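Local coordinates for protein serine acetyltransferase 1, putative (Entamoeba histolytica, PDB 7BW9) that probably transfers an acetyl group to the hydroxyl of serine, a step of cysteine biosynthesis, and binds cysteine in a pocket between subunits, at residues 175-180 / 195-200. Residues are numbered along the deposited sequence; the frame is centred on the assembly and turned at random.
With CYS (cysteine), chain D.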
# COMPACT_ATOMS: atom_id res chain seq x y z
N HIS A 175 4.09 15.17 -18.71
CA HIS A 175 3.05 15.80 -17.90
C HIS A 175 2.04 14.79 -17.38
O HIS A 175 0.83 15.03 -17.39
CB HIS A 175 2.34 16.93 -18.66
CG HIS A 175 3.22 18.08 -19.02
ND1 HIS A 175 3.90 18.17 -20.22
CD2 HIS A 175 3.52 19.22 -18.35
CE1 HIS A 175 4.56 19.31 -20.27
NE2 HIS A 175 4.36 19.96 -19.14
N PHE A 176 2.53 13.63 -16.93
CA PHE A 176 1.66 12.56 -16.46
C PHE A 176 1.41 12.74 -14.96
O PHE A 176 2.37 12.86 -14.19
CB PHE A 176 2.29 11.20 -16.75
CG PHE A 176 1.45 10.03 -16.30
CD1 PHE A 176 0.15 9.89 -16.75
CD2 PHE A 176 1.97 9.06 -15.44
CE1 PHE A 176 -0.63 8.80 -16.35
CE2 PHE A 176 1.21 7.99 -15.04
CZ PHE A 176 -0.10 7.85 -15.50
N PHE A 177 0.14 12.74 -14.55
CA PHE A 177 -0.22 12.94 -13.14
C PHE A 177 -1.07 11.77 -12.63
O PHE A 177 -2.16 11.50 -13.16
CB PHE A 177 -0.96 14.26 -12.94
CG PHE A 177 -1.42 14.51 -11.51
CD1 PHE A 177 -0.62 14.13 -10.42
CD2 PHE A 177 -2.61 15.18 -11.26
CE1 PHE A 177 -1.03 14.39 -9.12
CE2 PHE A 177 -3.03 15.43 -9.95
CZ PHE A 177 -2.24 15.04 -8.88
N ILE A 178 -0.58 11.09 -11.61
CA ILE A 178 -1.36 10.14 -10.82
C ILE A 178 -1.69 10.82 -9.50
O ILE A 178 -0.79 11.19 -8.74
CB ILE A 178 -0.59 8.83 -10.59
CG1 ILE A 178 -0.41 8.07 -11.90
CG2 ILE A 178 -1.31 7.94 -9.57
CD1 ILE A 178 0.46 6.86 -11.78
N ASP A 179 -2.99 11.01 -9.23
CA ASP A 179 -3.46 11.56 -7.96
C ASP A 179 -3.86 10.41 -7.05
O ASP A 179 -4.59 9.51 -7.47
CB ASP A 179 -4.64 12.52 -8.16
CG ASP A 179 -4.81 13.50 -6.98
OD1 ASP A 179 -4.01 13.46 -6.01
OD2 ASP A 179 -5.76 14.32 -7.02
N HIS A 180 -3.36 10.44 -5.80
CA HIS A 180 -3.63 9.43 -4.78
C HIS A 180 -2.94 8.12 -5.13
O HIS A 180 -1.98 7.73 -4.46
CB HIS A 180 -5.13 9.23 -4.56
CG HIS A 180 -5.87 10.50 -4.22
ND1 HIS A 180 -5.54 11.28 -3.13
CD2 HIS A 180 -6.92 11.11 -4.83
CE1 HIS A 180 -6.36 12.33 -3.09
NE2 HIS A 180 -7.20 12.25 -4.10
N TRP A 195 -0.17 14.67 -20.90
CA TRP A 195 -1.17 15.36 -20.08
C TRP A 195 -2.29 14.42 -19.62
O TRP A 195 -3.45 14.82 -19.53
CB TRP A 195 -1.76 16.58 -20.82
CG TRP A 195 -0.87 17.77 -20.65
CD1 TRP A 195 0.02 18.26 -21.55
CD2 TRP A 195 -0.75 18.59 -19.48
NE1 TRP A 195 0.68 19.34 -21.03
CE2 TRP A 195 0.23 19.57 -19.76
CE3 TRP A 195 -1.36 18.59 -18.22
CZ2 TRP A 195 0.59 20.54 -18.83
CZ3 TRP A 195 -0.99 19.55 -17.30
CH2 TRP A 195 -0.03 20.52 -17.61
N CYS A 196 -1.96 13.17 -19.32
CA CYS A 196 -2.97 12.28 -18.77
C CYS A 196 -3.02 12.39 -17.25
O CYS A 196 -2.03 12.75 -16.60
CB CYS A 196 -2.70 10.84 -19.20
SG CYS A 196 -3.00 10.70 -21.01
N ARG A 197 -4.20 12.10 -16.71
CA ARG A 197 -4.45 12.13 -15.27
C ARG A 197 -5.20 10.86 -14.89
O ARG A 197 -6.23 10.53 -15.49
CB ARG A 197 -5.25 13.37 -14.86
CG ARG A 197 -5.31 13.63 -13.36
CD ARG A 197 -5.76 15.07 -13.06
NE ARG A 197 -7.19 15.25 -13.27
CZ ARG A 197 -7.73 15.94 -14.27
NH1 ARG A 197 -6.95 16.55 -15.16
NH2 ARG A 197 -9.06 16.04 -14.38
N VAL A 198 -4.67 10.15 -13.91
CA VAL A 198 -5.18 8.85 -13.49
C VAL A 198 -5.33 8.87 -11.97
O VAL A 198 -4.44 9.35 -11.26
CB VAL A 198 -4.24 7.72 -13.93
CG1 VAL A 198 -4.68 6.42 -13.36
CG2 VAL A 198 -4.15 7.65 -15.47
N TYR A 199 -6.43 8.33 -11.47
CA TYR A 199 -6.80 8.37 -10.06
C TYR A 199 -6.59 7.00 -9.41
O TYR A 199 -6.22 6.02 -10.06
CB TYR A 199 -8.26 8.84 -9.92
CG TYR A 199 -8.34 10.33 -10.13
CD1 TYR A 199 -8.09 11.21 -9.07
CD2 TYR A 199 -8.56 10.87 -11.39
CE1 TYR A 199 -8.13 12.57 -9.25
CE2 TYR A 199 -8.60 12.24 -11.58
CZ TYR A 199 -8.38 13.09 -10.50
OH TYR A 199 -8.40 14.45 -10.67
N GLN A 200 -6.88 6.94 -8.11
CA GLN A 200 -6.72 5.70 -7.35
C GLN A 200 -7.53 4.56 -7.96
O GLN A 200 -8.58 4.77 -8.57
CB GLN A 200 -7.16 5.91 -5.89
CG GLN A 200 -8.60 6.39 -5.68
CD GLN A 200 -8.75 7.89 -5.83
OE1 GLN A 200 -7.89 8.55 -6.42
NE2 GLN A 200 -9.86 8.43 -5.32
N CYS D . -6.92 15.70 -4.98
CA CYS D . -8.16 16.20 -5.63
C CYS D . -8.80 17.34 -4.81
O CYS D . -8.31 17.68 -3.78
CB CYS D . -9.14 15.05 -5.85
SG CYS D . -9.73 14.28 -4.32
OXT CYS D . -9.79 17.88 -5.28
O HOH W 1 -1.79 15.51 -16.35
O HOH W 2 -6.68 16.03 -9.08
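Phe176 lays the edge of its ring against the neighbouring coil, CE1 3.8 Å from CG2 of Val198 and CD1 close to CB of Cys196. With CG anti to the backbone N (chi1 -179°), the ring points off the strand, leaning toward its C-terminal end, and its edge meets both residues; Met133 and Arg137 of helix 128-144 also pack on it. Ile178 and Val198 share a sheet face; Phe177 and Arg197 share the other, where CD of Arg197 comes to 3.6 Å from CD2 of Phe177. Between the faces, three backbone hydrogen bonds keep the parallel strands in register: Phe177 N to Cys196 O, Val198 N to Phe177 O at 2.9 Å, and Asp179 N to Val198 O. A water joins the carbonyls of His175 and Cys196 where the bonding starts. At this end the His175 ring makes an offset stack with the five-membered ring of Trp195, planes 11° apart, and Phe229 meets the indole; His175 NE2 hydrogen-bonds to OD1 of Asn305 of the third subunit. On the Phe177 face Arg197 NE donates to Tyr199 OH, and a second water leads from that hydroxyl to Asp179 OD2. At the other end this OD2 accepts a hydrogen bond from the amino N of the bound cysteine at 2.7 Å, and His180 NE2 lies 3.3 Å from the ligand SG. OD2 of Asp165 of the second subunit hydrogen-bonds to His180 ND1. Successive coils of the left-handed beta-helix thus stack by backbone bonds and like-placed side chains, and the polar end of this rung joins a cysteine site where Asp179 probably favours a protonated ligand amine.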